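Local structure of extracellular serine protease (Aeromonas sobria, 3WQB) at residues 34-39 with 280-285; 45-50 with 289-294; 55-60 with 415-420; 258-263 with 336-341. The protein preferentially cleaves peptide bonds that follow two basic residues, one of them lysine, acting as a secreted, calcium-binding serine protease of the furin subfamily and a probable virulence factor. The protein carries 1 engineered substitution. All coordinates share one frame; numbering follows the deposited sequence.

Interaction 1 (34-39 with 280-285)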
loop_
_atom_site.group_PDB
_atom_site.type_symbol
_atom_site.label_atom_id
_atom_site.label_comp_id
_atom_site.label_asym_id
_atom_site.label_seq_id
_atom_site.Cartn_x
_atom_site.Cartn_y
_atom_site.Cartn_z
ATOM N N GLN A 34 -4.864 -24.190 -12.105
ATOM C CA GLN A 34 -4.684 -24.052 -10.661
ATOM C C GLN A 34 -4.432 -22.610 -10.213
ATOM O O GLN A 34 -4.179 -22.352 -9.030
ATOM C CB GLN A 34 -3.620 -25.029 -10.147
ATOM C CG GLN A 34 -4.125 -26.469 -10.121
ATOM C CD GLN A 34 -5.025 -26.768 -8.943
ATOM O OE1 GLN A 34 -5.791 -25.915 -8.492
ATOM N NE2 GLN A 34 -4.924 -27.980 -8.422
ATOM N N GLN A 35 -4.517 -21.680 -11.163
ATOM C CA GLN A 35 -4.492 -20.242 -10.861
ATOM C C GLN A 35 -5.944 -19.785 -10.657
ATOM O O GLN A 35 -6.586 -19.266 -11.573
ATOM C CB GLN A 35 -3.834 -19.465 -11.998
ATOM C CG GLN A 35 -2.364 -19.796 -12.220
ATOM C CD GLN A 35 -1.819 -19.101 -13.449
ATOM O OE1 GLN A 35 -1.665 -19.717 -14.505
ATOM N NE2 GLN A 35 -1.549 -17.805 -13.327
ATOM N N TRP A 36 -6.461 -20.001 -9.453
ATOM C CA TRP A 36 -7.864 -19.691 -9.166
ATOM C C TRP A 36 -8.139 -18.208 -9.315
ATOM O O TRP A 36 -9.283 -17.813 -9.491
ATOM C CB TRP A 36 -8.262 -20.159 -7.750
ATOM C CG TRP A 36 -7.471 -19.461 -6.672
ATOM C CD1 TRP A 36 -6.285 -19.872 -6.140
ATOM C CD2 TRP A 36 -7.779 -18.207 -6.043
ATOM N NE1 TRP A 36 -5.840 -18.964 -5.205
ATOM C CE2 TRP A 36 -6.737 -17.931 -5.128
ATOM C CE3 TRP A 36 -8.843 -17.298 -6.153
ATOM C CZ2 TRP A 36 -6.717 -16.776 -4.335
ATOM C CZ3 TRP A 36 -8.828 -16.153 -5.358
ATOM C CH2 TRP A 36 -7.772 -15.909 -4.450
ATOM N N TYR A 37 -7.098 -17.393 -9.209
ATOM C CA TYR A 37 -7.271 -15.960 -9.327
ATOM C C TYR A 37 -7.614 -15.519 -10.747
ATOM O O TYR A 37 -8.279 -14.496 -10.937
ATOM C CB TYR A 37 -6.058 -15.207 -8.768
ATOM C CG TYR A 37 -4.709 -15.568 -9.347
ATOM C CD1 TYR A 37 -3.951 -16.615 -8.806
ATOM C CD2 TYR A 37 -4.153 -14.821 -10.378
ATOM C CE1 TYR A 37 -2.675 -16.911 -9.300
ATOM C CE2 TYR A 37 -2.888 -15.115 -10.883
ATOM C CZ TYR A 37 -2.160 -16.167 -10.341
ATOM O OH TYR A 37 -0.907 -16.449 -10.823
ATOM N N LEU A 38 -7.187 -16.299 -11.738
ATOM C CA LEU A 38 -7.605 -16.052 -13.120
ATOM C C LEU A 38 -9.062 -16.469 -13.309
ATOM O O LEU A 38 -9.853 -15.739 -13.904
ATOM C CB LEU A 38 -6.740 -16.833 -14.111
ATOM C CG LEU A 38 -5.233 -16.575 -14.157
ATOM C CD1 LEU A 38 -4.612 -17.458 -15.220
ATOM C CD2 LEU A 38 -4.952 -15.101 -14.430
ATOM N N LEU A 39 -9.395 -17.656 -12.805
ATOM C CA LEU A 39 -10.734 -18.227 -12.920
ATOM C C LEU A 39 -10.851 -19.229 -11.782
ATOM O O LEU A 39 -10.108 -20.224 -11.719
ATOM C CB LEU A 39 -10.931 -18.898 -14.287
ATOM C CG LEU A 39 -12.344 -19.319 -14.710
ATOM C CD1 LEU A 39 -12.386 -19.579 -16.195
ATOM C CD2 LEU A 39 -12.803 -20.564 -13.966
ATOM N N SER A 280 -10.434 -4.410 -3.750
ATOM C CA SER A 280 -9.988 -5.724 -3.314
ATOM C C SER A 280 -9.508 -6.514 -4.529
ATOM O O SER A 280 -10.127 -6.474 -5.599
ATOM C CB SER A 280 -11.165 -6.458 -2.670
ATOM O OG SER A 280 -10.834 -7.785 -2.270
ATOM N N ALA A 281 -8.403 -7.232 -4.375
ATOM C CA ALA A 281 -7.958 -8.142 -5.411
ATOM C C ALA A 281 -7.422 -9.413 -4.786
ATOM O O ALA A 281 -7.236 -9.487 -3.579
ATOM C CB ALA A 281 -6.932 -7.454 -6.335
ATOM N N THR A 282 -7.178 -10.405 -5.630
ATOM C CA THR A 282 -6.826 -11.756 -5.201
ATOM C C THR A 282 -5.451 -11.853 -4.539
ATOM O O THR A 282 -4.445 -11.465 -5.117
ATOM C CB THR A 282 -6.885 -12.708 -6.397
ATOM O OG1 THR A 282 -6.231 -12.089 -7.510
ATOM C CG2 THR A 282 -8.318 -12.945 -6.795
ATOM N N GLY A 283 -5.433 -12.378 -3.319
ATOM C CA GLY A 283 -4.185 -12.642 -2.603
ATOM C C GLY A 283 -4.132 -13.996 -1.906
ATOM O O GLY A 283 -3.049 -14.482 -1.618
ATOM N N GLY A 284 -5.287 -14.604 -1.627
ATOM C CA GLY A 284 -5.323 -15.932 -1.027
ATOM C C GLY A 284 -4.912 -15.966 0.428
ATOM O O GLY A 284 -4.904 -14.937 1.119
ATOM N N GLU A 285 -4.589 -17.174 0.889
ATOM C CA GLU A 285 -4.183 -17.407 2.259
ATOM C C GLU A 285 -2.721 -17.827 2.244
ATOM O O GLU A 285 -1.878 -16.962 2.040
ATOM C CB GLU A 285 -5.120 -18.388 2.955
ATOM C CG GLU A 285 -6.517 -17.803 3.199
ATOM C CD GLU A 285 -6.545 -16.680 4.242
ATOM O OE1 GLU A 285 -5.610 -16.592 5.063
ATOM O OE2 GLU A 285 -7.513 -15.884 4.244
#

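Interaction 2 (45-50 with 289-294)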
loop_
_atom_site.group_PDB
_atom_site.type_symbol
_atom_site.label_atom_id
_atom_site.label_comp_id
_atom_site.label_asym_id
_atom_site.label_seq_id
_atom_site.Cartn_x
_atom_site.Cartn_y
_atom_site.Cartn_z
ATOM N N GLY A 45 -5.625 -24.973 -5.881
ATOM C CA GLY A 45 -4.302 -24.352 -6.070
ATOM C C GLY A 45 -3.152 -25.164 -5.475
ATOM O O GLY A 45 -2.120 -24.603 -5.085
ATOM N N PHE A 46 -3.341 -26.489 -5.422
ATOM C CA PHE A 46 -2.391 -27.451 -4.826
ATOM C C PHE A 46 -2.350 -27.437 -3.295
ATOM O O PHE A 46 -1.527 -28.120 -2.676
ATOM C CB PHE A 46 -0.984 -27.342 -5.427
ATOM C CG PHE A 46 -0.946 -27.458 -6.926
ATOM C CD1 PHE A 46 -1.171 -28.686 -7.555
ATOM C CD2 PHE A 46 -0.663 -26.342 -7.716
ATOM C CE1 PHE A 46 -1.111 -28.796 -8.941
ATOM C CE2 PHE A 46 -0.604 -26.442 -9.108
ATOM C CZ PHE A 46 -0.832 -27.677 -9.726
ATOM N N SER A 47 -3.252 -26.671 -2.688
ATOM C CA SER A 47 -3.436 -26.684 -1.243
ATOM C C SER A 47 -4.432 -27.778 -0.866
ATOM O O SER A 47 -4.951 -28.482 -1.736
ATOM C CB SER A 47 -3.929 -25.321 -0.753
ATOM O OG SER A 47 -5.335 -25.201 -0.882
ATOM N N ALA A 48 -4.718 -27.892 0.428
ATOM C CA ALA A 48 -5.567 -28.973 0.934
ATOM C C ALA A 48 -7.036 -28.859 0.518
ATOM O O ALA A 48 -7.740 -29.865 0.463
ATOM C CB ALA A 48 -5.444 -29.088 2.443
ATOM N N ARG A 49 -7.505 -27.646 0.217
ATOM C CA ARG A 49 -8.899 -27.482 -0.212
ATOM C C ARG A 49 -9.086 -26.298 -1.146
ATOM O O ARG A 49 -8.257 -25.392 -1.182
ATOM C CB ARG A 49 -9.859 -27.373 0.988
ATOM C CG ARG A 49 -9.868 -26.016 1.692
ATOM C CD ARG A 49 -11.178 -25.824 2.456
ATOM N NE ARG A 49 -11.196 -24.585 3.237
ATOM C CZ ARG A 49 -11.572 -23.394 2.768
ATOM N NH1 ARG A 49 -11.966 -23.249 1.509
ATOM N NH2 ARG A 49 -11.544 -22.334 3.562
ATOM N N GLY A 50 -10.175 -26.334 -1.904
ATOM C CA GLY A 50 -10.557 -25.234 -2.777
ATOM C C GLY A 50 -11.469 -24.240 -2.076
ATOM O O GLY A 50 -11.948 -24.477 -0.967
ATOM N N ASP A 289 -3.184 -25.096 3.763
ATOM C CA ASP A 289 -4.527 -25.583 4.043
ATOM C C ASP A 289 -5.568 -25.085 3.040
ATOM O O ASP A 289 -6.571 -25.747 2.784
ATOM C CB ASP A 289 -4.936 -25.189 5.460
ATOM C CG ASP A 289 -4.016 -25.771 6.518
ATOM O OD1 ASP A 289 -3.758 -26.990 6.476
ATOM O OD2 ASP A 289 -3.544 -25.007 7.385
ATOM N N THR A 290 -5.321 -23.905 2.472
ATOM C CA THR A 290 -6.270 -23.234 1.575
ATOM C C THR A 290 -5.475 -22.503 0.471
ATOM O O THR A 290 -4.261 -22.334 0.606
ATOM C CB THR A 290 -7.147 -22.229 2.346
ATOM O OG1 THR A 290 -6.293 -21.331 3.054
ATOM C CG2 THR A 290 -8.086 -22.947 3.347
ATOM N N PRO A 291 -6.142 -22.081 -0.626
ATOM C CA PRO A 291 -5.387 -21.637 -1.805
ATOM C C PRO A 291 -4.598 -20.343 -1.617
ATOM O O PRO A 291 -5.049 -19.400 -0.948
ATOM C CB PRO A 291 -6.476 -21.434 -2.872
ATOM C CG PRO A 291 -7.578 -22.324 -2.431
ATOM C CD PRO A 291 -7.575 -22.215 -0.936
ATOM N N ALA A 292 -3.418 -20.317 -2.224
ATOM C CA ALA A 292 -2.688 -19.071 -2.437
ATOM C C ALA A 292 -2.423 -18.905 -3.940
ATOM O O ALA A 292 -3.168 -19.462 -4.754
ATOM C CB ALA A 292 -1.410 -19.018 -1.598
ATOM N N MET A 293 -1.378 -18.168 -4.315
ATOM C CA MET A 293 -1.189 -17.765 -5.707
ATOM C C MET A 293 -0.125 -18.627 -6.381
ATOM O O MET A 293 1.066 -18.539 -6.050
ATOM C CB MET A 293 -0.792 -16.288 -5.786
ATOM C CG MET A 293 -1.675 -15.326 -4.992
ATOM S SD MET A 293 -3.345 -15.091 -5.643
ATOM C CE MET A 293 -2.977 -13.970 -6.976
ATOM N N VAL A 294 -0.559 -19.450 -7.331
ATOM C CA VAL A 294 0.372 -20.226 -8.145
ATOM C C VAL A 294 1.025 -19.300 -9.166
ATOM O O VAL A 294 0.344 -18.619 -9.938
ATOM C CB VAL A 294 -0.327 -21.417 -8.831
ATOM C CG1 VAL A 294 0.617 -22.099 -9.827
ATOM C CG2 VAL A 294 -0.822 -22.399 -7.766
HETATM O O HOH W 1 -2.020 -22.415 -3.375
#

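Interaction 3 (55-60 with 415-420)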
loop_
_atom_site.group_PDB
_atom_site.type_symbol
_atom_site.label_atom_id
_atom_site.label_comp_id
_atom_site.label_asym_id
_atom_site.label_seq_id
_atom_site.Cartn_x
_atom_site.Cartn_y
_atom_site.Cartn_z
ATOM N N ASN A 55 -14.939 -16.391 -7.315
ATOM C CA ASN A 55 -14.132 -15.426 -6.575
ATOM C C ASN A 55 -12.734 -15.304 -7.178
ATOM O O ASN A 55 -11.787 -15.972 -6.774
ATOM C CB ASN A 55 -14.120 -15.810 -5.097
ATOM C CG ASN A 55 -15.491 -15.690 -4.478
ATOM O OD1 ASN A 55 -16.112 -16.688 -4.093
ATOM N ND2 ASN A 55 -15.984 -14.466 -4.396
ATOM N N ASP A 56 -12.653 -14.441 -8.183
ATOM C CA ASP A 56 -11.478 -14.286 -9.029
ATOM C C ASP A 56 -11.531 -12.891 -9.652
ATOM O O ASP A 56 -12.374 -12.075 -9.270
ATOM C CB ASP A 56 -11.454 -15.395 -10.096
ATOM C CG ASP A 56 -12.769 -15.510 -10.857
ATOM O OD1 ASP A 56 -13.326 -14.462 -11.246
ATOM O OD2 ASP A 56 -13.238 -16.650 -11.074
ATOM N N LEU A 57 -10.666 -12.623 -10.627
ATOM C CA LEU A 57 -10.619 -11.299 -11.247
ATOM C C LEU A 57 -11.632 -11.102 -12.377
ATOM O O LEU A 57 -11.664 -10.037 -13.010
ATOM C CB LEU A 57 -9.207 -10.986 -11.732
ATOM C CG LEU A 57 -8.155 -10.986 -10.627
ATOM C CD1 LEU A 57 -6.760 -10.984 -11.236
ATOM C CD2 LEU A 57 -8.333 -9.804 -9.668
ATOM N N ASN A 58 -12.446 -12.132 -12.634
ATOM C CA ASN A 58 -13.427 -12.158 -13.732
ATOM C C ASN A 58 -12.861 -11.560 -15.005
ATOM O O ASN A 58 -13.359 -10.558 -15.527
ATOM C CB ASN A 58 -14.781 -11.525 -13.356
ATOM C CG ASN A 58 -15.912 -12.022 -14.253
ATOM O OD1 ASN A 58 -15.973 -13.203 -14.596
ATOM N ND2 ASN A 58 -16.794 -11.122 -14.645
ATOM N N LEU A 59 -11.791 -12.184 -15.493
ATOM C CA LEU A 59 -11.049 -11.672 -16.644
ATOM C C LEU A 59 -11.143 -12.603 -17.849
ATOM O O LEU A 59 -10.499 -12.359 -18.873
ATOM C CB LEU A 59 -9.577 -11.429 -16.284
ATOM C CG LEU A 59 -8.783 -12.568 -15.638
ATOM C CD1 LEU A 59 -8.626 -13.776 -16.546
ATOM C CD2 LEU A 59 -7.423 -12.043 -15.209
ATOM N N TRP A 60 -11.966 -13.646 -17.748
ATOM C CA TRP A 60 -12.027 -14.651 -18.814
ATOM C C TRP A 60 -12.406 -14.078 -20.191
ATOM O O TRP A 60 -11.916 -14.548 -21.213
ATOM C CB TRP A 60 -12.948 -15.800 -18.411
ATOM C CG TRP A 60 -14.382 -15.419 -18.209
ATOM C CD1 TRP A 60 -14.993 -15.106 -17.029
ATOM C CD2 TRP A 60 -15.393 -15.328 -19.224
ATOM N NE1 TRP A 60 -16.322 -14.820 -17.245
ATOM C CE2 TRP A 60 -16.592 -14.946 -18.584
ATOM C CE3 TRP A 60 -15.396 -15.520 -20.616
ATOM C CZ2 TRP A 60 -17.788 -14.766 -19.283
ATOM C CZ3 TRP A 60 -16.589 -15.332 -21.313
ATOM C CH2 TRP A 60 -17.764 -14.954 -20.646
ATOM N N GLY A 415 -14.894 -2.770 -4.087
ATOM C CA GLY A 415 -15.200 -4.175 -4.294
ATOM C C GLY A 415 -14.098 -4.953 -4.974
ATOM O O GLY A 415 -12.998 -4.442 -5.222
ATOM N N LEU A 416 -14.406 -6.211 -5.280
ATOM C CA LEU A 416 -13.469 -7.076 -5.973
ATOM C C LEU A 416 -13.423 -6.743 -7.462
ATOM O O LEU A 416 -14.456 -6.634 -8.121
ATOM C CB LEU A 416 -13.864 -8.537 -5.768
ATOM C CG LEU A 416 -13.153 -9.613 -6.588
ATOM C CD1 LEU A 416 -11.667 -9.652 -6.275
ATOM C CD2 LEU A 416 -13.799 -10.973 -6.369
ATOM N N ILE A 417 -12.214 -6.599 -7.988
ATOM C CA ILE A 417 -12.022 -6.335 -9.414
ATOM C C ILE A 417 -12.848 -7.278 -10.291
ATOM O O ILE A 417 -12.867 -8.495 -10.072
ATOM C CB ILE A 417 -10.543 -6.452 -9.778
ATOM C CG1 ILE A 417 -9.762 -5.310 -9.117
ATOM C CG2 ILE A 417 -10.351 -6.446 -11.294
ATOM C CD1 ILE A 417 -8.255 -5.386 -9.319
ATOM N N ASP A 418 -13.523 -6.702 -11.283
ATOM C CA ASP A 418 -14.263 -7.459 -12.290
ATOM C C ASP A 418 -13.791 -6.925 -13.633
ATOM O O ASP A 418 -14.298 -5.923 -14.130
ATOM C CB ASP A 418 -15.767 -7.239 -12.107
ATOM C CG ASP A 418 -16.623 -8.044 -13.079
ATOM O OD1 ASP A 418 -16.122 -8.457 -14.151
ATOM O OD2 ASP A 418 -17.828 -8.219 -12.774
ATOM N N VAL A 419 -12.792 -7.579 -14.216
ATOM C CA VAL A 419 -12.176 -7.067 -15.443
ATOM C C VAL A 419 -13.166 -7.047 -16.609
ATOM O O VAL A 419 -13.203 -6.081 -17.390
ATOM C CB VAL A 419 -10.919 -7.888 -15.826
ATOM C CG1 VAL A 419 -10.480 -7.583 -17.264
ATOM C CG2 VAL A 419 -9.784 -7.616 -14.844
ATOM N N ASN A 420 -13.952 -8.111 -16.748
ATOM C CA ASN A 420 -14.907 -8.180 -17.848
ATOM C C ASN A 420 -15.894 -7.020 -17.803
ATOM O O ASN A 420 -16.172 -6.405 -18.841
ATOM C CB ASN A 420 -15.707 -9.477 -17.789
ATOM C CG ASN A 420 -14.875 -10.713 -18.034
ATOM O OD1 ASN A 420 -13.734 -10.657 -18.500
ATOM N ND2 ASN A 420 -15.463 -11.857 -17.723
#

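Interaction 4 (258-263 with 336-341). Engineered in segment 336-341: Ala336 (natural residue Ser).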
loop_
_atom_site.group_PDB
_atom_site.type_symbol
_atom_site.label_atom_id
_atom_site.label_comp_id
_atom_site.label_asym_id
_atom_site.label_seq_id
_atom_site.Cartn_x
_atom_site.Cartn_y
_atom_site.Cartn_z
ATOM N N VAL A 258 -4.633 -1.430 -2.361
ATOM C CA VAL A 258 -5.466 -2.630 -2.491
ATOM C C VAL A 258 -5.388 -3.562 -1.303
ATOM O O VAL A 258 -4.312 -3.792 -0.744
ATOM C CB VAL A 258 -5.173 -3.419 -3.794
ATOM C CG1 VAL A 258 -5.411 -2.550 -5.006
ATOM C CG2 VAL A 258 -3.764 -3.963 -3.810
ATOM N N SER A 259 -6.545 -4.095 -0.936
ATOM C CA SER A 259 -6.624 -5.164 0.049
ATOM C C SER A 259 -6.680 -6.532 -0.645
ATOM O O SER A 259 -6.922 -6.626 -1.852
ATOM C CB SER A 259 -7.851 -4.968 0.925
ATOM O OG SER A 259 -9.045 -5.057 0.166
ATOM N N ALA A 260 -6.456 -7.591 0.132
ATOM C CA ALA A 260 -6.387 -8.936 -0.411
ATOM C C ALA A 260 -7.643 -9.734 -0.086
ATOM O O ALA A 260 -8.162 -9.696 1.047
ATOM C CB ALA A 260 -5.177 -9.665 0.142
ATOM N N LEU A 261 -8.088 -10.487 -1.090
ATOM C CA LEU A 261 -9.238 -11.390 -1.004
ATOM C C LEU A 261 -8.765 -12.837 -1.134
ATOM O O LEU A 261 -7.839 -13.127 -1.895
ATOM C CB LEU A 261 -10.207 -11.084 -2.161
ATOM C CG LEU A 261 -11.534 -11.848 -2.156
ATOM C CD1 LEU A 261 -12.673 -10.898 -1.815
ATOM C CD2 LEU A 261 -11.772 -12.541 -3.495
ATOM N N ASN A 262 -9.400 -13.742 -0.389
ATOM C CA ASN A 262 -9.076 -15.168 -0.517
ATOM C C ASN A 262 -10.014 -15.916 -1.464
ATOM O O ASN A 262 -10.964 -15.338 -2.012
ATOM C CB ASN A 262 -8.951 -15.859 0.846
ATOM C CG ASN A 262 -10.266 -15.975 1.583
ATOM O OD1 ASN A 262 -11.339 -16.039 0.980
ATOM N ND2 ASN A 262 -10.184 -16.060 2.906
ATOM N N ALA A 263 -9.726 -17.195 -1.681
ATOM C CA ALA A 263 -10.494 -18.003 -2.625
ATOM C C ALA A 263 -11.943 -18.272 -2.211
ATOM O O ALA A 263 -12.738 -18.731 -3.035
ATOM C CB ALA A 263 -9.761 -19.302 -2.951
ATOM N N ALA A 336 0.772 -8.201 -1.209
ATOM C CA ALA A 336 1.781 -8.233 -2.290
ATOM C C ALA A 336 1.358 -9.041 -3.501
ATOM O O ALA A 336 2.015 -8.952 -4.537
ATOM C CB ALA A 336 3.094 -8.766 -1.823
ATOM N N SER A 337 0.308 -9.853 -3.362
ATOM C CA SER A 337 -0.314 -10.558 -4.487
ATOM C C SER A 337 -1.543 -9.822 -5.014
ATOM O O SER A 337 -1.822 -9.851 -6.205
ATOM C CB SER A 337 -0.685 -11.980 -4.069
ATOM O OG SER A 337 0.484 -12.773 -3.946
ATOM N N ALA A 338 -2.276 -9.161 -4.121
ATOM C CA ALA A 338 -3.388 -8.311 -4.539
ATOM C C ALA A 338 -2.893 -7.181 -5.442
ATOM O O ALA A 338 -3.572 -6.786 -6.396
ATOM C CB ALA A 338 -4.106 -7.757 -3.338
ATOM N N THR A 339 -1.693 -6.692 -5.140
ATOM C CA THR A 339 -1.098 -5.593 -5.884
ATOM C C THR A 339 -0.844 -5.973 -7.354
ATOM O O THR A 339 -1.355 -5.283 -8.238
ATOM C CB THR A 339 0.148 -5.046 -5.133
ATOM O OG1 THR A 339 -0.268 -4.555 -3.852
ATOM C CG2 THR A 339 0.792 -3.910 -5.895
ATOM N N PRO A 340 -0.101 -7.079 -7.629
ATOM C CA PRO A 340 0.080 -7.465 -9.041
ATOM C C PRO A 340 -1.209 -7.950 -9.702
ATOM O O PRO A 340 -1.340 -7.846 -10.912
ATOM C CB PRO A 340 1.130 -8.589 -8.978
ATOM C CG PRO A 340 1.055 -9.109 -7.571
ATOM C CD PRO A 340 0.783 -7.863 -6.750
ATOM N N SER A 341 -2.146 -8.475 -8.919
ATOM C CA SER A 341 -3.469 -8.783 -9.473
ATOM C C SER A 341 -4.122 -7.533 -10.061
ATOM O O SER A 341 -4.708 -7.579 -11.138
ATOM C CB SER A 341 -4.357 -9.439 -8.421
ATOM O OG SER A 341 -3.843 -10.709 -8.061
#

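Interaction 1 (34-39 with 280-285)
Trp36 and Tyr37 both pack on Thr282, and the contact is made by packing, without a hydrogen bond between the segments. The side chains of Trp36 and Thr282 slide past each other in opposite directions, the methyl CG2 of Thr282 coming obliquely to within 3.6 Å of CZ3 of Trp36. The indole then reaches the Gly283-Gly284 segment that follows the strand, where CA of Gly284 lies at the ring edge, 3.7 Å from CZ2 of Trp36. Tyr37 touches through CB, 3.4 Å from OG1 of Thr282; its chi1 of 55° carries the phenol away from the strand.

The polar ends find partners around the contact. NE1 of Trp36 bonds to the carbonyl of Ala292, and OG1 of Thr282 to OG of Ser341. The phenol oxygen of Tyr37 is gripped twice, by the carbonyl of Val294 and by NE2 of Gln35, which donates to OH of Tyr37 over 2.9 Å.

Thr282 ends strand 277-282, an outermost strand of the parallel sheet. The contact is thus an example of an N-terminal loop packed against the C-terminal end of the edge strand of the parallel sheet in a subtilisin-type alpha/beta fold.

Interaction 2 (45-50 with 289-294)
Asp289 meets Ala48 through its backbone, with O of Asp289 3.5 Å from CB of Ala48. At Thr290 the contact becomes a side-chain one: the methyl CG2 lies over one face of the Arg49 guanidinium, 3.2 Å above its plane, and the two side chains run side by side in the same direction. The arginine chain is extended from CG to NE and its flat end is held by two bonds: NH1 of Arg49 donates to O of Gly50 over 2.8 Å, and NH2 makes a salt bridge with Asp264.

The peptide link into Pro291 receives Ser47, whose OG is 3.0 Å from C of Thr290. With chi1 at 84° OG sits between its backbone N and carbonyl carbon, against that peptide, and is bonded to the carbonyl of Asp44. CD of Pro291 sits 3.3 Å from O of Arg49. At Ala292 a water bridges the segments, accepting from N of Ala292 and donating to O of Gly45, each leg 2.8 Å long. Val294 closes the contact as its CG2 meets the edge of the Phe46 ring at CD2, 3.9 Å away, the two side chains crossing at about a right angle.

Asn314 and Arg315 hold the carbonyls of Gly45 and Ser47. Beyond the contact, the weakly bonded strand 293-296 pairs antiparallel with strand 328-329, and Met293 packs on helix 335-352.

Interaction 3 (55-60 with 415-420)
OD1 of Asp418 is gripped by two donors, ND2 of Asn58 across the contact and the backbone N of Lys421 just ahead in the helix. ND2 of Asn58 comes from above the carboxylate plane and makes a fairly straight bond of 2.8 Å to OD1 of Asp418. Both side chains lie alongside each other, the carboxylate of Asp418 being swung opposite its own backbone N (chi1 -177°), which brings OD1 to both donors and lets it cap the helix. The next N-H groups are met by carbonyls: N of Val419 donates to O of Leu57 at 3.0 Å and 176°, and N of Asn420 to O of Asn58 at 2.8 Å. The first turn of helix 419-426 is therefore satisfied largely from outside.

ND2 of Asn420 stands 3.1 Å above one face of the Trp60 ring, amide and ring planes 89° apart. The same amide bonds to the carbonyl of Ile16 through ND2, and its OD1 accepts from N of Trp61 in helix 60-64. Upstream, an Asx turn joins N of Asn58 to OD1 of Asp56 at 2.9 Å, and that carboxylate also accepts from the backbone N of Asn40 and forms salt bridges with Arg18 and Arg23.

CB of Leu59 lies 3.8 Å from CB of Val419. Ile417 and Val419 also pack on helix 335-352, and the backbones of Gly415 and Ile417 bond to Ser280 of strand 277-282.

Interaction 4 (258-263 with 336-341)
Ala260 and Ala338 bring the two backbones together, their CA atoms 5.1 Å apart, at a place where strand 258-261 passes over helix 336-341 at 107°. The short axes approach to 7.0 Å, and the CA atoms of Val258 and Thr339 mark a second near point at 6.3 Å. Helix 336-341 is kinked at Pro340, whose N makes no bond to the preceding turn.

Ala338 is the centre of the side-chain contact. Its CB points toward the strand and reaches three neighbouring residues: O of Ser259 is 3.4 Å from CB of Ala338, CG2 of Val258 is 3.8 Å from it, and CB of Ala260 is 4.1 Å from it. Val258 also extends to the next helical residue. Its chi1 of -59° sets CG1 beside the backbone N and CG2 between the N and the carbonyl carbon, and CG2 lies 3.5 Å from OG1 of Thr339, the side chains crossing at about a right angle. That hydroxyl is bonded to the carbonyl of Thr335, one turn back, while Ser259, whose CB points away from the helix, has its hydroxyl bonded to the carbonyl of Thr411.

Ala336, engineered from the serine predicted to belong to the charge relay system, points away from the strand and packs beside His115. As in other subtilases, the helix carrying this position lies against the central sheet. No hydrogen bond crosses the contact, which rests on van der Waals packing of methyl groups against a carbonyl and a hydroxyl; the small side chain of Ala338 is consistent with the close approach.

How the interactions relate
The four contacts form one continuous region of the subtilisin domain, with interaction 1 at its middle: its centre lies about 7 Å from that of interaction 4 and about 10 Å from those of interactions 2 and 3, which are about 19 Å from each other. Interactions 1 and 4 share the parallel sheet through neighbouring strands 277-282 and 255-261. Along the chain, 34-39, 45-50 and 55-60 come first, and their partners lie more than 230 residues later; interaction 4 is nested within the loop closed by interaction 3. The N-terminal region thus packs against the end of strand 277-282 and against segments next to helix 335-352, joining distant parts of the chain into the catalytic domain.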